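Periplasmic binding protein (Veillonella parvula, PDB 4MO9) probably binds a solute, perhaps an iron chelate, in the periplasm and delivers it to an ABC-type importer. Local coordinates at residues 36-41 with 166-171; 200-205 with 257-262. One frame throughout, in Å; residues are numbered along the deposited sequence.

Contact 1 (36-41 with 166-171); sequences KPAERV and KALGKE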
ATOM      1  N   LYS A  36     -26.212  -2.732 -14.159  1.00 39.72           N
ATOM      2  CA  LYS A  36     -25.383  -2.196 -15.236  1.00 39.93           C
ATOM      3  C   LYS A  36     -24.047  -1.819 -14.606  1.00 37.07           C
ATOM      4  O   LYS A  36     -23.940  -1.818 -13.377  1.00 35.03           O
ATOM      5  CB  LYS A  36     -26.054  -0.963 -15.847  1.00 43.65           C
ATOM      6  CG  LYS A  36     -26.122   0.215 -14.889  1.00 45.87           C
ATOM      7  CD  LYS A  36     -26.738   1.460 -15.532  1.00 52.86           C
ATOM      8  CE  LYS A  36     -26.902   2.560 -14.479  1.00 57.93           C
ATOM      9  NZ  LYS A  36     -27.094   3.920 -15.064  1.00 65.05           N
ATOM     10  N   PRO A  37     -23.022  -1.507 -15.429  1.00 37.87           N
ATOM     11  CA  PRO A  37     -21.725  -1.157 -14.833  1.00 36.63           C
ATOM     12  C   PRO A  37     -21.821   0.025 -13.865  1.00 38.60           C
ATOM     13  O   PRO A  37     -22.556   0.976 -14.135  1.00 38.37           O
ATOM     14  CB  PRO A  37     -20.885  -0.761 -16.047  1.00 35.75           C
ATOM     15  CG  PRO A  37     -21.445  -1.568 -17.167  1.00 38.14           C
ATOM     16  CD  PRO A  37     -22.939  -1.611 -16.902  1.00 40.55           C
ATOM     17  N   ALA A  38     -21.094  -0.046 -12.753  1.00 35.08           N
ATOM     18  CA  ALA A  38     -21.092   1.015 -11.748  1.00 35.00           C
ATOM     19  C   ALA A  38     -20.602   2.333 -12.347  1.00 35.16           C
ATOM     20  O   ALA A  38     -19.617   2.357 -13.089  1.00 34.63           O
ATOM     21  CB  ALA A  38     -20.199   0.617 -10.598  1.00 33.19           C
ATOM     22  N   GLU A  39     -21.273   3.435 -12.032  1.00 34.37           N
ATOM     23  CA  GLU A  39     -20.777   4.730 -12.492  1.00 37.31           C
ATOM     24  C   GLU A  39     -20.995   5.814 -11.440  1.00 36.46           C
ATOM     25  O   GLU A  39     -20.777   7.005 -11.699  1.00 36.54           O
ATOM     26  CB  GLU A  39     -21.391   5.110 -13.847  1.00 40.75           C
ATOM     27  CG  GLU A  39     -22.879   5.365 -13.822  1.00 44.01           C
ATOM     28  CD  GLU A  39     -23.478   5.524 -15.221  1.00 50.60           C
ATOM     29  OE1 GLU A  39     -24.562   4.951 -15.459  1.00 49.41           O
ATOM     30  OE2 GLU A  39     -22.877   6.222 -16.074  1.00 54.68           O
ATOM     31  N   ARG A  40     -21.414   5.387 -10.248  1.00 33.77           N
ATOM     32  CA  ARG A  40     -21.550   6.286  -9.104  1.00 31.64           C
ATOM     33  C   ARG A  40     -20.984   5.642  -7.839  1.00 32.40           C
ATOM     34  O   ARG A  40     -21.714   5.347  -6.878  1.00 31.51           O
ATOM     35  CB  ARG A  40     -23.008   6.719  -8.923  1.00 31.94           C
ATOM     36  CG  ARG A  40     -23.516   7.542 -10.093  1.00 34.78           C
ATOM     37  CD  ARG A  40     -24.934   8.038  -9.876  1.00 43.71           C
ATOM     38  NE  ARG A  40     -24.986   9.086  -8.861  1.00 47.55           N
ATOM     39  CZ  ARG A  40     -24.598  10.342  -9.065  1.00 52.94           C
ATOM     40  NH1 ARG A  40     -24.112  10.710 -10.247  1.00 55.63           N
ATOM     41  NH2 ARG A  40     -24.684  11.231  -8.083  1.00 52.68           N
ATOM     42  N   VAL A  41     -19.668   5.431  -7.847  1.00 30.53           N
ATOM     43  CA  VAL A  41     -18.979   4.764  -6.751  1.00 28.54           C
ATOM     44  C   VAL A  41     -18.740   5.739  -5.585  1.00 31.94           C
ATOM     45  O   VAL A  41     -18.450   6.916  -5.819  1.00 34.50           O
ATOM     46  CB  VAL A  41     -17.625   4.199  -7.249  1.00 28.65           C
ATOM     47  CG1 VAL A  41     -16.845   3.523  -6.117  1.00 27.97           C
ATOM     48  CG2 VAL A  41     -17.840   3.220  -8.422  1.00 29.55           C
ATOM     49  N   LYS A 166     -14.986  -6.048 -12.959  1.00 30.34           N
ATOM     50  CA  LYS A 166     -16.265  -6.529 -13.468  1.00 33.08           C
ATOM     51  C   LYS A 166     -17.381  -5.549 -13.093  1.00 33.53           C
ATOM     52  O   LYS A 166     -18.300  -5.304 -13.884  1.00 32.82           O
ATOM     53  CB  LYS A 166     -16.569  -7.943 -12.958  1.00 32.98           C
ATOM     54  CG  LYS A 166     -17.779  -8.585 -13.642  1.00 41.78           C
ATOM     55  CD  LYS A 166     -17.859 -10.077 -13.349  1.00 45.36           C
ATOM     56  CE  LYS A 166     -18.916 -10.744 -14.224  1.00 51.10           C
ATOM     57  NZ  LYS A 166     -19.055 -12.178 -13.866  1.00 52.43           N
ATOM     58  N   ALA A 167     -17.285  -4.976 -11.895  1.00 31.67           N
ATOM     59  CA  ALA A 167     -18.253  -3.977 -11.444  1.00 31.97           C
ATOM     60  C   ALA A 167     -18.277  -2.757 -12.372  1.00 34.39           C
ATOM     61  O   ALA A 167     -19.338  -2.161 -12.622  1.00 35.54           O
ATOM     62  CB  ALA A 167     -17.943  -3.560 -10.016  1.00 26.79           C
ATOM     63  N   LEU A 168     -17.102  -2.403 -12.886  1.00 33.17           N
ATOM     64  CA  LEU A 168     -16.945  -1.230 -13.742  1.00 32.82           C
ATOM     65  C   LEU A 168     -17.132  -1.519 -15.229  1.00 34.24           C
ATOM     66  O   LEU A 168     -17.077  -0.598 -16.049  1.00 37.55           O
ATOM     67  CB  LEU A 168     -15.569  -0.589 -13.499  1.00 32.79           C
ATOM     68  CG  LEU A 168     -15.458   0.184 -12.191  1.00 34.34           C
ATOM     69  CD1 LEU A 168     -14.021   0.650 -11.931  1.00 33.83           C
ATOM     70  CD2 LEU A 168     -16.398   1.363 -12.261  1.00 37.94           C
ATOM     71  N   GLY A 169     -17.383  -2.777 -15.592  1.00 32.65           N
ATOM     72  CA  GLY A 169     -17.435  -3.144 -16.997  1.00 33.97           C
ATOM     73  C   GLY A 169     -16.080  -3.095 -17.693  1.00 36.42           C
ATOM     74  O   GLY A 169     -16.007  -2.829 -18.897  1.00 35.88           O
ATOM     75  N   LYS A 170     -15.007  -3.344 -16.940  1.00 36.56           N
ATOM     76  CA  LYS A 170     -13.657  -3.340 -17.494  1.00 34.37           C
ATOM     77  C   LYS A 170     -12.945  -4.672 -17.237  1.00 35.06           C
ATOM     78  O   LYS A 170     -11.804  -4.692 -16.763  1.00 33.72           O
ATOM     79  CB  LYS A 170     -12.841  -2.190 -16.903  1.00 34.33           C
ATOM     80  CG  LYS A 170     -13.518  -0.839 -16.968  1.00 35.43           C
ATOM     81  CD  LYS A 170     -13.846  -0.452 -18.390  1.00 40.90           C
ATOM     82  CE  LYS A 170     -12.747   0.349 -19.025  1.00 48.94           C
ATOM     83  NZ  LYS A 170     -13.337   1.441 -19.853  1.00 53.91           N
ATOM     84  N   GLU A 171     -13.612  -5.781 -17.566  1.00 35.76           N
ATOM     85  CA  GLU A 171     -13.056  -7.111 -17.290  1.00 35.12           C
ATOM     86  C   GLU A 171     -11.725  -7.382 -17.974  1.00 34.03           C
ATOM     87  O   GLU A 171     -10.841  -7.995 -17.375  1.00 32.44           O
ATOM     88  CB  GLU A 171     -14.042  -8.216 -17.684  1.00 35.02           C
ATOM     89  CG  GLU A 171     -15.213  -8.368 -16.743  1.00 40.14           C
ATOM     90  CD  GLU A 171     -16.192  -9.424 -17.221  1.00 47.32           C
ATOM     91  OE1 GLU A 171     -17.310  -9.054 -17.653  1.00 50.17           O
ATOM     92  OE2 GLU A 171     -15.835 -10.623 -17.159  1.00 49.89           O
TER
HETATM   93  O   HOH W   1     -18.154   2.042 -15.596  1.00 45.20           O

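Contact 2 (200-205 with 257-262); sequences PTVYLE and PDIIMI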
ATOM      1  N   PRO A 200      18.607 -13.746   5.664  1.00 38.56           N
ATOM      2  CA  PRO A 200      19.189 -12.583   6.336  1.00 41.08           C
ATOM      3  C   PRO A 200      18.253 -12.084   7.422  1.00 39.43           C
ATOM      4  O   PRO A 200      17.027 -12.099   7.229  1.00 40.16           O
ATOM      5  CB  PRO A 200      19.321 -11.544   5.216  1.00 38.76           C
ATOM      6  CG  PRO A 200      18.384 -11.971   4.172  1.00 40.28           C
ATOM      7  CD  PRO A 200      18.296 -13.480   4.250  1.00 38.33           C
ATOM      8  N   THR A 201      18.824 -11.680   8.549  1.00 38.64           N
ATOM      9  CA  THR A 201      18.060 -11.079   9.628  1.00 41.27           C
ATOM     10  C   THR A 201      17.800  -9.624   9.265  1.00 42.98           C
ATOM     11  O   THR A 201      18.676  -8.950   8.716  1.00 42.94           O
ATOM     12  CB  THR A 201      18.805 -11.162  10.977  1.00 44.36           C
ATOM     13  OG1 THR A 201      20.143 -10.663  10.826  1.00 44.89           O
ATOM     14  CG2 THR A 201      18.857 -12.604  11.479  1.00 43.58           C
ATOM     15  N   VAL A 202      16.595  -9.142   9.555  1.00 41.75           N
ATOM     16  CA  VAL A 202      16.241  -7.777   9.192  1.00 40.44           C
ATOM     17  C   VAL A 202      15.523  -7.035  10.323  1.00 38.55           C
ATOM     18  O   VAL A 202      14.640  -7.596  10.983  1.00 37.65           O
ATOM     19  CB  VAL A 202      15.398  -7.750   7.883  1.00 39.36           C
ATOM     20  CG1 VAL A 202      14.137  -8.592   8.023  1.00 39.63           C
ATOM     21  CG2 VAL A 202      15.042  -6.331   7.493  1.00 37.85           C
ATOM     22  N   TYR A 203      15.922  -5.784  10.559  1.00 37.09           N
ATOM     23  CA  TYR A 203      15.174  -4.913  11.453  1.00 32.47           C
ATOM     24  C   TYR A 203      14.344  -3.942  10.611  1.00 33.76           C
ATOM     25  O   TYR A 203      14.885  -3.260   9.731  1.00 35.17           O
ATOM     26  CB  TYR A 203      16.096  -4.153  12.421  1.00 33.87           C
ATOM     27  CG  TYR A 203      15.375  -3.040  13.147  1.00 36.91           C
ATOM     28  CD1 TYR A 203      14.228  -3.303  13.886  1.00 38.77           C
ATOM     29  CD2 TYR A 203      15.819  -1.726  13.070  1.00 36.85           C
ATOM     30  CE1 TYR A 203      13.538  -2.291  14.535  1.00 39.97           C
ATOM     31  CE2 TYR A 203      15.137  -0.704  13.715  1.00 39.26           C
ATOM     32  CZ  TYR A 203      13.999  -0.995  14.449  1.00 40.16           C
ATOM     33  OH  TYR A 203      13.313   0.008  15.100  1.00 41.87           O
ATOM     34  N   LEU A 204      13.038  -3.895  10.872  1.00 32.79           N
ATOM     35  CA  LEU A 204      12.106  -3.091  10.081  1.00 31.97           C
ATOM     36  C   LEU A 204      11.541  -1.972  10.940  1.00 33.75           C
ATOM     37  O   LEU A 204      11.132  -2.210  12.077  1.00 36.06           O
ATOM     38  CB  LEU A 204      10.945  -3.958   9.586  1.00 32.77           C
ATOM     39  CG  LEU A 204      11.236  -5.207   8.755  1.00 31.93           C
ATOM     40  CD1 LEU A 204       9.964  -6.055   8.610  1.00 29.97           C
ATOM     41  CD2 LEU A 204      11.748  -4.821   7.382  1.00 30.30           C
ATOM     42  N   GLU A 205      11.513  -0.750  10.418  1.00 32.11           N
ATOM     43  CA  GLU A 205      10.958   0.350  11.205  1.00 33.26           C
ATOM     44  C   GLU A 205      10.286   1.371  10.300  1.00 33.79           C
ATOM     45  O   GLU A 205      10.836   1.725   9.248  1.00 33.69           O
ATOM     46  CB  GLU A 205      12.036   1.039  12.060  1.00 34.05           C
ATOM     47  CG  GLU A 205      11.461   2.118  12.999  1.00 35.36           C
ATOM     48  CD  GLU A 205      12.525   2.983  13.675  1.00 40.64           C
ATOM     49  OE1 GLU A 205      13.579   2.445  14.100  1.00 43.94           O
ATOM     50  OE2 GLU A 205      12.303   4.214  13.811  1.00 39.04           O
ATOM     51  N   PRO A 257      21.355  -6.810  13.321  1.00 45.44           N
ATOM     52  CA  PRO A 257      20.764  -7.464  12.144  1.00 40.88           C
ATOM     53  C   PRO A 257      21.608  -7.318  10.874  1.00 42.56           C
ATOM     54  O   PRO A 257      22.366  -6.344  10.743  1.00 43.59           O
ATOM     55  CB  PRO A 257      19.427  -6.736  11.981  1.00 39.60           C
ATOM     56  CG  PRO A 257      19.676  -5.366  12.572  1.00 37.76           C
ATOM     57  CD  PRO A 257      20.612  -5.604  13.733  1.00 43.74           C
ATOM     58  N   ASP A 258      21.482  -8.280   9.959  1.00 43.51           N
ATOM     59  CA  ASP A 258      22.173  -8.213   8.669  1.00 43.99           C
ATOM     60  C   ASP A 258      21.728  -6.996   7.858  1.00 41.19           C
ATOM     61  O   ASP A 258      22.530  -6.378   7.154  1.00 40.65           O
ATOM     62  CB  ASP A 258      21.901  -9.477   7.845  1.00 45.12           C
ATOM     63  CG  ASP A 258      22.536 -10.730   8.444  1.00 50.42           C
ATOM     64  OD1 ASP A 258      23.685 -10.656   8.936  1.00 49.85           O
ATOM     65  OD2 ASP A 258      21.879 -11.794   8.411  1.00 49.08           O
ATOM     66  N   ILE A 259      20.442  -6.664   7.962  1.00 36.74           N
ATOM     67  CA  ILE A 259      19.828  -5.638   7.124  1.00 37.77           C
ATOM     68  C   ILE A 259      18.914  -4.751   7.985  1.00 36.84           C
ATOM     69  O   ILE A 259      18.284  -5.231   8.928  1.00 35.95           O
ATOM     70  CB  ILE A 259      19.027  -6.310   5.966  1.00 37.44           C
ATOM     71  CG1 ILE A 259      19.985  -7.056   5.025  1.00 36.26           C
ATOM     72  CG2 ILE A 259      18.172  -5.301   5.187  1.00 33.00           C
ATOM     73  CD1 ILE A 259      19.285  -7.976   4.028  1.00 39.42           C
ATOM     74  N   ILE A 260      18.887  -3.452   7.688  1.00 38.04           N
ATOM     75  CA  ILE A 260      17.959  -2.515   8.328  1.00 37.54           C
ATOM     76  C   ILE A 260      17.162  -1.862   7.204  1.00 35.67           C
ATOM     77  O   ILE A 260      17.736  -1.472   6.179  1.00 35.30           O
ATOM     78  CB  ILE A 260      18.712  -1.410   9.121  1.00 35.13           C
ATOM     79  CG1 ILE A 260      19.352  -1.972  10.397  1.00 36.20           C
ATOM     80  CG2 ILE A 260      17.766  -0.262   9.490  1.00 36.34           C
ATOM     81  CD1 ILE A 260      20.293  -0.962  11.128  1.00 36.16           C
HETATM   82  N   MSE A 261      15.847  -1.758   7.368  1.00 33.14           N
HETATM   83  CA  MSE A 261      15.040  -1.027   6.399  1.00 32.68           C
HETATM   84  C   MSE A 261      14.133  -0.054   7.139  1.00 32.57           C
HETATM   85  O   MSE A 261      13.348  -0.471   8.006  1.00 30.22           O
HETATM   86  CB  MSE A 261      14.221  -1.990   5.534  1.00 30.44           C
HETATM   87  CG  MSE A 261      13.643  -1.324   4.292  1.00 32.68           C
HETATM   88 SE   MSE A 261      12.578  -2.547   3.202  0.73 41.48          SE
HETATM   89  CE  MSE A 261      13.940  -3.951   3.066  1.00 31.14           C
ATOM     90  N   ILE A 262      14.276   1.236   6.827  1.00 31.75           N
ATOM     91  CA  ILE A 262      13.476   2.292   7.452  1.00 32.25           C
ATOM     92  C   ILE A 262      12.424   2.790   6.465  1.00 32.76           C
ATOM     93  O   ILE A 262      12.780   3.303   5.404  1.00 35.24           O
ATOM     94  CB  ILE A 262      14.349   3.504   7.851  1.00 34.80           C
ATOM     95  CG1 ILE A 262      15.558   3.064   8.687  1.00 38.13           C
ATOM     96  CG2 ILE A 262      13.506   4.549   8.587  1.00 35.32           C
ATOM     97  CD1 ILE A 262      15.197   2.485  10.044  1.00 39.50           C
TER

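Contact 1 (36-41 with 166-171)
Ala-167 and Ala-38 make the one direct hydrogen bond between these segments. Ala-167 sits in the last turn of helix 154-168. Its O takes the N-H of Ala-38 at 2.8 Å, with a nearly straight N-H...O angle of 168°. The same O also lies 3.4 Å from Pro-37 CA, a CA-H...O contact. One carbonyl at the helix end is thus met by two neighbouring residues of the loop. Leu-168 comes next. The Leu-168 side chain sets off away from the loop, but chi1 of -75° sets CG beside its own backbone N, and CD2 comes back to 3.5 Å from Ala-38 O and 4.2 Å from Ala-38 CB. Leu-168 also packs on Ile-55 and Leu-58 of helix 52-59. A water bridges the backbones here: it donates to Ala-38 O and to Leu-168 O, each at 2.9 Å. Pro-37 CB rests on Leu-168 O at 3.8 Å. Gly-169 then turns the chain with a positive phi of 69°. Its N bonds back to Lys-166 O at 3.2 Å, and Pro-37 CB lies alongside that N. On the loop side, the Asp-117 carboxylate, just before strand 118-122, receives the N-H groups of Glu-39 and Arg-40. The contact joins a Schellman-capped helix C-terminus to the loop leading into strand 41-42 of the parallel sheet of the N-terminal lobe.

Contact 2 (200-205 with 257-262)
With CG anti to the backbone N (chi1 168°), the Tyr-203 ring runs forward along its own strand, over the face it shares with Glu-205, Ile-260 and Ile-262. Ile-260 CG2 approaches it obliquely, 4.3 Å from Tyr-203 CD2. Strands 201-205 and 259-262 are parallel neighbours in the mixed, largely parallel sheet of the C-terminal α/β lobe. Phe-214 also touches the Tyr-203 side chain. Tyr-203 OH donates to Glu-205 OE1 at 2.6 Å, on the anti side and 33° out of the carboxylate plane. Arg-296 and Gly-215 N also hold that buried carboxylate. Pro-257 CG packs at 3.8 Å against Tyr-203 CB. Four hydrogen bonds form the ladder: Ile-259 N to Thr-201 O, the more bent first rung, then Tyr-203 N to Ile-259 O, Met-261 N to Tyr-203 O and Glu-205 N to Met-261 O. The opposite face carries Val-202, Leu-204, Ile-259 and selenomethionine Met-261. Helix 324-334 packs over Ile-259 and Met-261. At the start of the ladder Asp-258 OD1 pairs with Lys-303, while OD2 accepts the N-H of Thr-201 at 3.1 Å. Thr-201 OG1 sits between its backbone N and carbonyl carbon (chi1 51°), where it accepts the N-H of Asp-258 at 2.9 Å.

In the fold
Contacts 1 and 2 lie on opposite sides of the chain's centre, with centres 42 Å apart and nearest atoms about 31 Å apart. Contact 1 belongs to the N-terminal lobe and contact 2 to the C-terminal lobe. Helix 171-194 begins at the end of contact 1, and the chain after it leads into strand 201-206 of contact 2. Two α/β lobes linked by a long helix are the hallmark of TroA-like binding proteins. The bound trimethylamine oxide touches Trp-45, Ala-48, Ser-73 and Arg-78. Trp-45 and Ala-48 follow soon after strand 41-42, which the loop of contact 1 leads into. Neither contact contains a residue of that pocket.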